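PDB 2QYA: uncharacterized conserved protein from Methanopyrus kandleri AV19, which is of unknown function, belongs to the DUF424 family and is found here as an assembly of two identical chains. Local coordinates for residues V17-C22 with K57-A62; E61-Y66 with V72-L77; A88-E93 with M107-R112. The protein carries 2 engineered substitutions. All blocks are in the same frame, centred on the assembly; numbering follows the deposited sequence.

Contact 1. Residues V17-C22 with K57-A62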
loop_
_atom_site.group_PDB
_atom_site.type_symbol
_atom_site.label_atom_id
_atom_site.label_comp_id
_atom_site.label_asym_id
_atom_site.label_seq_id
_atom_site.Cartn_x
_atom_site.Cartn_y
_atom_site.Cartn_z
ATOM N N VAL A 17 3.826 1.169 -3.562
ATOM C CA VAL A 17 2.992 1.891 -4.542
ATOM C C VAL A 17 1.714 1.087 -4.643
ATOM O O VAL A 17 1.741 -0.122 -4.920
ATOM C CB VAL A 17 3.656 2.018 -5.934
ATOM C CG1 VAL A 17 2.678 2.581 -6.973
ATOM C CG2 VAL A 17 4.875 2.880 -5.880
ATOM N N VAL A 18 0.610 1.753 -4.356
ATOM C CA VAL A 18 -0.694 1.182 -4.514
ATOM C C VAL A 18 -1.341 1.682 -5.807
ATOM O O VAL A 18 -1.492 2.909 -6.034
ATOM C CB VAL A 18 -1.629 1.463 -3.304
ATOM C CG1 VAL A 18 -2.855 0.537 -3.357
ATOM C CG2 VAL A 18 -0.908 1.195 -1.970
ATOM N N LEU A 19 -1.718 0.721 -6.651
ATOM C CA LEU A 19 -2.512 0.982 -7.828
ATOM C C LEU A 19 -3.884 0.421 -7.533
ATOM O O LEU A 19 -4.049 -0.802 -7.389
ATOM C CB LEU A 19 -1.905 0.332 -9.070
ATOM C CG LEU A 19 -0.382 0.322 -9.292
ATOM C CD1 LEU A 19 0.015 -0.401 -10.579
ATOM C CD2 LEU A 19 0.185 1.692 -9.301
ATOM N N ALA A 20 -4.855 1.320 -7.359
ATOM C CA ALA A 20 -6.233 0.928 -7.108
ATOM C C ALA A 20 -7.135 1.239 -8.316
ATOM O O ALA A 20 -7.096 2.332 -8.880
ATOM C CB ALA A 20 -6.780 1.588 -5.840
ATOM N N LEU A 21 -7.956 0.274 -8.685
ATOM C CA LEU A 21 -8.816 0.397 -9.852
ATOM C C LEU A 21 -10.203 0.137 -9.357
ATOM O O LEU A 21 -10.407 -0.781 -8.562
ATOM C CB LEU A 21 -8.452 -0.640 -10.911
ATOM C CG LEU A 21 -7.145 -0.469 -11.663
ATOM C CD1 LEU A 21 -6.534 -1.830 -11.921
ATOM C CD2 LEU A 21 -7.401 0.233 -12.977
ATOM N N CYS A 22 -11.156 0.939 -9.804
ATOM C CA CYS A 22 -12.545 0.720 -9.422
ATOM C C CYS A 22 -13.439 1.071 -10.599
ATOM O O CYS A 22 -13.201 2.092 -11.264
ATOM C CB CYS A 22 -12.887 1.608 -8.226
ATOM S SG CYS A 22 -14.456 1.348 -7.415
ATOM N N LYS A 57 -2.694 0.168 -19.920
ATOM C CA LYS A 57 -1.391 0.722 -20.301
ATOM C C LYS A 57 -0.689 1.357 -19.088
ATOM O O LYS A 57 0.483 1.074 -18.841
ATOM C CB LYS A 57 -1.551 1.706 -21.463
ATOM C CG LYS A 57 -0.321 2.514 -21.812
ATOM C CD LYS A 57 -0.454 3.213 -23.179
ATOM C CE LYS A 57 0.753 4.139 -23.465
ATOM N NZ LYS A 57 0.665 5.422 -22.664
ATOM N N LYS A 58 -1.403 2.198 -18.337
ATOM C CA LYS A 58 -0.824 2.850 -17.149
ATOM C C LYS A 58 -0.393 1.850 -16.064
ATOM O O LYS A 58 0.605 2.059 -15.381
ATOM C CB LYS A 58 -1.771 3.900 -16.552
ATOM C CG LYS A 58 -1.315 5.372 -16.725
ATOM C CD LYS A 58 -1.364 5.847 -18.196
ATOM C CE LYS A 58 -1.036 7.380 -18.371
ATOM N NZ LYS A 58 -2.092 8.297 -17.802
ATOM N N ILE A 59 -1.179 0.801 -15.893
ATOM C CA ILE A 59 -0.891 -0.263 -14.926
ATOM C C ILE A 59 0.387 -0.989 -15.310
ATOM O O ILE A 59 1.286 -1.100 -14.494
ATOM C CB ILE A 59 -2.119 -1.231 -14.734
ATOM C CG1 ILE A 59 -2.857 -0.882 -13.465
ATOM C CG2 ILE A 59 -1.708 -2.664 -14.633
ATOM C CD1 ILE A 59 -3.482 0.415 -13.503
ATOM N N ARG A 60 0.480 -1.413 -16.564
ATOM C CA ARG A 60 1.709 -1.968 -17.107
ATOM C C ARG A 60 2.907 -1.078 -16.830
ATOM O O ARG A 60 3.949 -1.566 -16.398
ATOM C CB ARG A 60 1.621 -2.135 -18.616
ATOM C CG ARG A 60 0.923 -3.356 -19.090
ATOM C CD ARG A 60 1.095 -3.512 -20.608
ATOM N NE ARG A 60 0.044 -4.371 -21.160
ATOM C CZ ARG A 60 -1.015 -3.945 -21.862
ATOM N NH1 ARG A 60 -1.181 -2.648 -22.160
ATOM N NH2 ARG A 60 -1.911 -4.834 -22.290
ATOM N N GLU A 61 2.774 0.216 -17.116
ATOM C CA GLU A 61 3.915 1.126 -16.997
ATOM C C GLU A 61 4.350 1.335 -15.548
ATOM O O GLU A 61 5.531 1.444 -15.290
ATOM C CB GLU A 61 3.612 2.485 -17.631
ATOM C CG GLU A 61 3.430 2.473 -19.163
ATOM C CD GLU A 61 2.767 3.770 -19.687
ATOM O OE1 GLU A 61 2.109 4.481 -18.885
ATOM O OE2 GLU A 61 2.896 4.067 -20.897
ATOM N N ALA A 62 3.399 1.426 -14.617
ATOM C CA ALA A 62 3.739 1.634 -13.219
ATOM C C ALA A 62 4.413 0.372 -12.668
ATOM O O ALA A 62 5.346 0.477 -11.880
ATOM C CB ALA A 62 2.516 2.007 -12.401
#

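Contact 2. Residues E61-Y66 with V72-L77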
loop_
_atom_site.group_PDB
_atom_site.type_symbol
_atom_site.label_atom_id
_atom_site.label_comp_id
_atom_site.label_asym_id
_atom_site.label_seq_id
_atom_site.Cartn_x
_atom_site.Cartn_y
_atom_site.Cartn_z
ATOM N N GLU A 61 2.774 0.216 -17.116
ATOM C CA GLU A 61 3.915 1.126 -16.997
ATOM C C GLU A 61 4.350 1.335 -15.548
ATOM O O GLU A 61 5.531 1.444 -15.290
ATOM C CB GLU A 61 3.612 2.485 -17.631
ATOM C CG GLU A 61 3.430 2.473 -19.163
ATOM C CD GLU A 61 2.767 3.770 -19.687
ATOM O OE1 GLU A 61 2.109 4.481 -18.885
ATOM O OE2 GLU A 61 2.896 4.067 -20.897
ATOM N N ALA A 62 3.399 1.426 -14.617
ATOM C CA ALA A 62 3.739 1.634 -13.219
ATOM C C ALA A 62 4.413 0.372 -12.668
ATOM O O ALA A 62 5.346 0.477 -11.880
ATOM C CB ALA A 62 2.516 2.007 -12.401
ATOM N N VAL A 63 3.965 -0.807 -13.113
ATOM C CA VAL A 63 4.578 -2.076 -12.682
ATOM C C VAL A 63 6.053 -2.168 -13.117
ATOM O O VAL A 63 6.912 -2.470 -12.299
ATOM C CB VAL A 63 3.738 -3.324 -13.109
ATOM C CG1 VAL A 63 4.562 -4.617 -13.032
ATOM C CG2 VAL A 63 2.515 -3.452 -12.232
ATOM N N GLN A 64 6.344 -1.872 -14.384
ATOM C CA GLN A 64 7.712 -1.795 -14.844
ATOM C C GLN A 64 8.494 -0.664 -14.173
ATOM O O GLN A 64 9.677 -0.815 -13.886
ATOM C CB GLN A 64 7.791 -1.664 -16.375
ATOM C CG GLN A 64 9.106 -1.028 -16.879
ATOM C CD GLN A 64 9.653 -1.664 -18.167
ATOM O OE1 GLN A 64 9.080 -1.502 -19.254
ATOM N NE2 GLN A 64 10.792 -2.349 -18.052
ATOM N N GLU A 65 7.848 0.469 -13.929
ATOM C CA GLU A 65 8.538 1.599 -13.293
ATOM C C GLU A 65 9.156 1.272 -11.911
ATOM O O GLU A 65 10.246 1.754 -11.572
ATOM C CB GLU A 65 7.564 2.765 -13.157
ATOM C CG GLU A 65 8.134 3.978 -12.474
ATOM C CD GLU A 65 7.271 5.236 -12.670
ATOM O OE1 GLU A 65 7.668 6.289 -12.114
ATOM O OE2 GLU A 65 6.227 5.178 -13.388
ATOM N N TYR A 66 8.432 0.489 -11.114
ATOM C CA TYR A 66 8.796 0.265 -9.720
ATOM C C TYR A 66 9.375 -1.112 -9.422
ATOM O O TYR A 66 9.621 -1.419 -8.258
ATOM C CB TYR A 66 7.587 0.535 -8.829
ATOM C CG TYR A 66 7.265 2.008 -8.796
ATOM C CD1 TYR A 66 8.160 2.920 -8.236
ATOM C CD2 TYR A 66 6.121 2.495 -9.389
ATOM C CE1 TYR A 66 7.881 4.299 -8.233
ATOM C CE2 TYR A 66 5.835 3.875 -9.389
ATOM C CZ TYR A 66 6.712 4.748 -8.812
ATOM O OH TYR A 66 6.428 6.096 -8.816
ATOM N N VAL A 72 4.642 -3.171 -5.348
ATOM C CA VAL A 72 3.446 -2.669 -6.021
ATOM C C VAL A 72 2.273 -3.526 -5.560
ATOM O O VAL A 72 2.261 -4.750 -5.780
ATOM C CB VAL A 72 3.591 -2.679 -7.572
ATOM C CG1 VAL A 72 2.265 -2.310 -8.274
ATOM C CG2 VAL A 72 4.720 -1.747 -8.027
ATOM N N ALA A 73 1.331 -2.903 -4.847
ATOM C CA ALA A 73 0.109 -3.571 -4.410
ATOM C C ALA A 73 -0.992 -3.118 -5.326
ATOM O O ALA A 73 -1.167 -1.897 -5.525
ATOM C CB ALA A 73 -0.208 -3.205 -2.958
ATOM N N ILE A 74 -1.694 -4.075 -5.929
ATOM C CA ILE A 74 -2.834 -3.795 -6.810
ATOM C C ILE A 74 -4.118 -4.299 -6.174
ATOM O O ILE A 74 -4.188 -5.421 -5.658
ATOM C CB ILE A 74 -2.665 -4.445 -8.210
ATOM C CG1 ILE A 74 -1.364 -3.950 -8.859
ATOM C CG2 ILE A 74 -3.928 -4.208 -9.120
ATOM C CD1 ILE A 74 -0.788 -4.862 -9.883
ATOM N N ASN A 75 -5.118 -3.427 -6.184
ATOM C CA ASN A 75 -6.446 -3.725 -5.722
ATOM C C ASN A 75 -7.383 -3.287 -6.849
ATOM O O ASN A 75 -7.350 -2.125 -7.253
ATOM C CB ASN A 75 -6.791 -2.924 -4.465
ATOM C CG ASN A 75 -5.564 -2.553 -3.636
ATOM O OD1 ASN A 75 -5.330 -1.368 -3.375
ATOM N ND2 ASN A 75 -4.764 -3.561 -3.224
ATOM N N ALA A 76 -8.189 -4.223 -7.353
ATOM C CA ALA A 76 -9.195 -3.930 -8.370
ATOM C C ALA A 76 -10.580 -4.435 -7.954
ATOM O O ALA A 76 -10.735 -5.569 -7.504
ATOM C CB ALA A 76 -8.756 -4.486 -9.727
ATOM N N LEU A 77 -11.568 -3.551 -8.035
ATOM C CA LEU A 77 -12.932 -3.855 -7.704
ATOM C C LEU A 77 -13.875 -3.529 -8.890
ATOM O O LEU A 77 -13.981 -2.360 -9.332
ATOM C CB LEU A 77 -13.356 -3.085 -6.446
ATOM C CG LEU A 77 -14.793 -3.305 -5.944
ATOM C CD1 LEU A 77 -15.006 -4.706 -5.296
ATOM C CD2 LEU A 77 -15.248 -2.155 -5.008
#

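Contact 3. Residues A88-E93 with M107-R112. Engineered in segment 107-112: Met107 (natural residue Ile).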
loop_
_atom_site.group_PDB
_atom_site.type_symbol
_atom_site.label_atom_id
_atom_site.label_comp_id
_atom_site.label_asym_id
_atom_site.label_seq_id
_atom_site.Cartn_x
_atom_site.Cartn_y
_atom_site.Cartn_z
ATOM N N ALA A 88 -3.772 -6.284 -18.744
ATOM C CA ALA A 88 -2.400 -5.827 -18.520
ATOM C C ALA A 88 -1.407 -6.995 -18.423
ATOM O O ALA A 88 -0.205 -6.772 -18.377
ATOM C CB ALA A 88 -2.324 -4.935 -17.275
ATOM N N GLY A 89 -1.923 -8.225 -18.386
ATOM C CA GLY A 89 -1.110 -9.452 -18.294
ATOM C C GLY A 89 -0.678 -9.754 -16.869
ATOM O O GLY A 89 0.289 -10.489 -16.644
ATOM N N LEU A 90 -1.398 -9.194 -15.903
ATOM C CA LEU A 90 -0.975 -9.231 -14.523
ATOM C C LEU A 90 -1.610 -10.395 -13.765
ATOM O O LEU A 90 -1.063 -10.866 -12.763
ATOM C CB LEU A 90 -1.310 -7.893 -13.849
ATOM C CG LEU A 90 -0.227 -6.828 -13.548
ATOM C CD1 LEU A 90 1.115 -6.988 -14.249
ATOM C CD2 LEU A 90 -0.797 -5.436 -13.776
ATOM N N ALA A 91 -2.763 -10.846 -14.251
ATOM C CA ALA A 91 -3.509 -11.937 -13.641
ATOM C C ALA A 91 -4.230 -12.723 -14.733
ATOM O O ALA A 91 -4.548 -12.149 -15.777
ATOM C CB ALA A 91 -4.505 -11.401 -12.627
ATOM N N ARG A 92 -4.460 -14.024 -14.494
ATOM C CA ARG A 92 -5.293 -14.859 -15.375
ATOM C C ARG A 92 -6.758 -14.636 -15.031
ATOM O O ARG A 92 -7.106 -14.349 -13.880
ATOM C CB ARG A 92 -4.996 -16.363 -15.209
ATOM C CG ARG A 92 -3.563 -16.856 -15.524
ATOM C CD ARG A 92 -3.490 -18.419 -15.460
ATOM N NE ARG A 92 -4.092 -18.977 -14.235
ATOM C CZ ARG A 92 -3.420 -19.298 -13.119
ATOM N NH1 ARG A 92 -2.102 -19.135 -13.043
ATOM N NH2 ARG A 92 -4.069 -19.784 -12.063
ATOM N N GLU A 93 -7.628 -14.800 -16.017
ATOM C CA GLU A 93 -9.050 -14.643 -15.779
ATOM C C GLU A 93 -9.509 -15.481 -14.608
ATOM O O GLU A 93 -10.315 -15.010 -13.811
ATOM C CB GLU A 93 -9.875 -14.950 -17.040
ATOM C CG GLU A 93 -9.599 -13.954 -18.176
ATOM C CD GLU A 93 -10.591 -14.051 -19.324
ATOM O OE1 GLU A 93 -10.130 -14.223 -20.490
ATOM O OE2 GLU A 93 -11.823 -13.975 -19.057
ATOM N N MET A 107 -3.284 -8.100 -5.395
ATOM C CA MET A 107 -1.976 -8.618 -5.773
ATOM C C MET A 107 -0.830 -7.823 -5.096
ATOM O O MET A 107 -0.894 -6.595 -4.968
ATOM C CB MET A 107 -1.710 -8.497 -7.274
ATOM C CG MET A 107 -2.816 -8.812 -8.270
ATOM S SD MET A 107 -2.112 -8.580 -9.932
ATOM C CE MET A 107 -0.764 -9.731 -9.918
ATOM N N TYR A 108 0.224 -8.521 -4.692
ATOM C CA TYR A 108 1.428 -7.876 -4.204
ATOM C C TYR A 108 2.535 -8.298 -5.120
ATOM O O TYR A 108 2.772 -9.503 -5.312
ATOM C CB TYR A 108 1.732 -8.277 -2.777
ATOM C CG TYR A 108 0.614 -7.899 -1.837
ATOM C CD1 TYR A 108 0.518 -6.590 -1.334
ATOM C CD2 TYR A 108 -0.382 -8.820 -1.504
ATOM C CE1 TYR A 108 -0.518 -6.211 -0.505
ATOM C CE2 TYR A 108 -1.417 -8.462 -0.649
ATOM C CZ TYR A 108 -1.478 -7.145 -0.164
ATOM O OH TYR A 108 -2.499 -6.768 0.676
ATOM N N ILE A 109 3.184 -7.313 -5.726
ATOM C CA ILE A 109 4.256 -7.567 -6.649
ATOM C C ILE A 109 5.454 -6.973 -5.982
ATOM O O ILE A 109 5.583 -5.745 -5.925
ATOM C CB ILE A 109 4.001 -6.911 -7.995
ATOM C CG1 ILE A 109 2.645 -7.370 -8.561
ATOM C CG2 ILE A 109 5.154 -7.231 -8.983
ATOM C CD1 ILE A 109 2.263 -6.729 -9.896
ATOM N N LEU A 110 6.319 -7.838 -5.432
ATOM C CA LEU A 110 7.518 -7.380 -4.735
ATOM C C LEU A 110 8.627 -7.052 -5.727
ATOM O O LEU A 110 8.612 -7.547 -6.840
ATOM C CB LEU A 110 7.951 -8.387 -3.634
ATOM C CG LEU A 110 7.186 -8.143 -2.312
ATOM C CD1 LEU A 110 5.701 -8.601 -2.348
ATOM C CD2 LEU A 110 7.918 -8.770 -1.129
ATOM N N PRO A 111 9.592 -6.198 -5.343
ATOM C CA PRO A 111 10.665 -5.877 -6.297
ATOM C C PRO A 111 11.560 -7.075 -6.656
ATOM O O PRO A 111 11.623 -8.068 -5.889
ATOM C CB PRO A 111 11.526 -4.849 -5.554
ATOM C CG PRO A 111 10.825 -4.479 -4.341
ATOM C CD PRO A 111 9.750 -5.497 -4.065
ATOM N N ARG A 112 12.258 -6.967 -7.786
ATOM C CA ARG A 112 13.240 -7.964 -8.156
ATOM C C ARG A 112 14.393 -7.940 -7.160
ATOM O O ARG A 112 14.830 -6.872 -6.697
ATOM C CB ARG A 112 13.762 -7.728 -9.575
ATOM C CG ARG A 112 12.669 -7.874 -10.623
ATOM C CD ARG A 112 13.110 -7.716 -12.056
ATOM N NE ARG A 112 13.833 -6.477 -12.367
ATOM C CZ ARG A 112 14.461 -6.301 -13.536
ATOM N NH1 ARG A 112 14.429 -7.275 -14.439
ATOM N NH2 ARG A 112 15.126 -5.193 -13.809
#

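Contact 1. Residues V17-C22 with K57-A62
Ala62, whose methyl group bears on Leu19 of the facing strand, is held in the helix by a bond from Ala62 N to Lys58 O of 3.0 Å. No polar bond spans the two segments, so their cohesion is apolar and rests on four buried residues. Leu19 straddles Ala62: its CD1 and CD2 each lie 3.9 Å from Ala62 CB, so the alanine methyl sits across the fork of the leucine. The first torsion of Leu19, -39°, sets CG opposite the carbonyl carbon and points this fork at the helix. Beside it, Leu19 and Ile59 slide past one another in opposite senses, with Leu19 CD1 coming to 4.1 Å from Ile59 CG1. Leu21 approaches differently. It meets Ile59 tip to tip, with Leu21 CD2 4.0 Å from Ile59 CD1, while Leu21 CD1 stands 4.1 Å from Ile59 CG1. Ile59 therefore bridges the two leucines, which both point toward the helix from one face of the strand and so set helix 52-66 on that side of the sheet. On the solvent side of the helix, Lys57 NZ makes a salt bridge to Glu61 OE2 at 3.2 Å, reaching the syn side of that oxygen from 29° out of the carboxylate plane. The segment axes run nearly antiparallel, at 167°, and approach to 10.4 Å. Strand 16-23 and helix 52-66 begin a beta-alpha-beta crossover to the parallel strand 71-77. Leu8 of strand 6-13 and Val84 and Val85 of helix 79-87 extend this core, whereas Val18 and Ala20 face Val18 and Thr13 of the second subunit.

Contact 2. Residues E61-Y66 with V72-L77
Two valine torsions set up the meeting of Val63 with Val72: chi1 of 163° turns Val63 CG2 opposite its own carbonyl carbon, and chi1 of 173° sends Val72 CG1 opposite its backbone nitrogen. These two methyls touch, Val63 CG2 to Val72 CG1 measuring 4.1 Å, while the side chains cross at about a right angle. The other branch of Val72 serves a second partner, since Val72 CG2 lies 3.8 Å from Tyr66 CB. Val72 thus touches helix residues three positions apart: Val63 through CG1 and Tyr66 through CG2. Tyr66 contributes its methylene rather than its ring, which leads away from the strand and carries Glu65 CG over the centre of one face, 3.8 Å above the plane. Farther along the strand, Ile74 is looser, its CD1 4.3 Å from Val63 CG2. The helix turn behind this surface is tied by a bond from Tyr66 N to Ala62 O of 3.2 Å; across the two segments there is none. The segment axes run 160° apart, nearly antiparallel, with a closest approach of 9.8 Å: helix 52-66 and strand 71-77 are the alpha-beta half of the beta-alpha-beta unit begun by strand 16-23. Strand 71-77 lies between strands 16-23 and 103-109; Val72 also packs on Leu19, and Ile74 on Met107 and Ile109. Ala76 packs on Ala81, Cys82 and Val85 of helix 79-87.

Contact 3. Residues A88-E93 with M107-R112
Apolar contacts join Leu90, in the loop after helix 79-87, to two residues of strand 103-109, Met107 and Ile109. Met107 is an engineered substitution for the natural isoleucine. Its thioether lies beside the leucine stem, with Met107 SD 4.1 Å from Leu90 CB. Ile109 supplies a more distant second surface, its CD1 being 4.4 Å from Leu90 CG. Both strand residues point toward the loop, as positions two apart on one strand face should, and Leu90 points back at them.

A second kind of encounter places a methyl next to a backbone carbonyl. Met107 runs extended through its second torsion and then bends at the sulfur, chi3 59°, which folds the terminal methyl toward the loop backbone. Met107 CE ends 3.1 Å from Leu90 O, while Met107 SD stands 3.8 Å from that same oxygen. The methyl approach is short, and its exact value is doubtful. No hydrogen bond or salt bridge crosses between the segments.

The loop starts at a Schellman motif: Gly89, phi 82°, ends the helical turn, and Leu90, the next residue, points toward the strand. Polar ties are local or reach elsewhere: Arg92 forms a salt bridge with Asp94, and Arg112 one with Asp68.

This partly exposed patch sets the loop after helix 79-87 against strand 103-109, on the face of the sheet that carries the helices. Leu90 also packs on Ile59 of helix 52-66 and Val85 of helix 79-87, and Ile109 on Val63, whereas Tyr108 makes an edge-to-face ring contact with Tyr108 of the second subunit.

All three contacts join one mixed sheet to what packs on one face. Contacts 1 and 2, with centres about 4 Å apart, share Glu61 and Ala62 and use successive parts of helix 52-66, first against strand 16-23, then against its parallel neighbour 71-77. That path makes a right-handed beta-alpha-beta crossover carrying an inserted hairpin and a short strand. Contact 3, centred about 8 Å from contact 2 and 11 Å from contact 1, follows along the chain and adds the next strand, 103-109, with the loop after helix 79-87. They line the helix-bearing face with apolar side chains, largely buried in contacts 1 and 2, partly exposed in contact 3; the other face meets the second subunit.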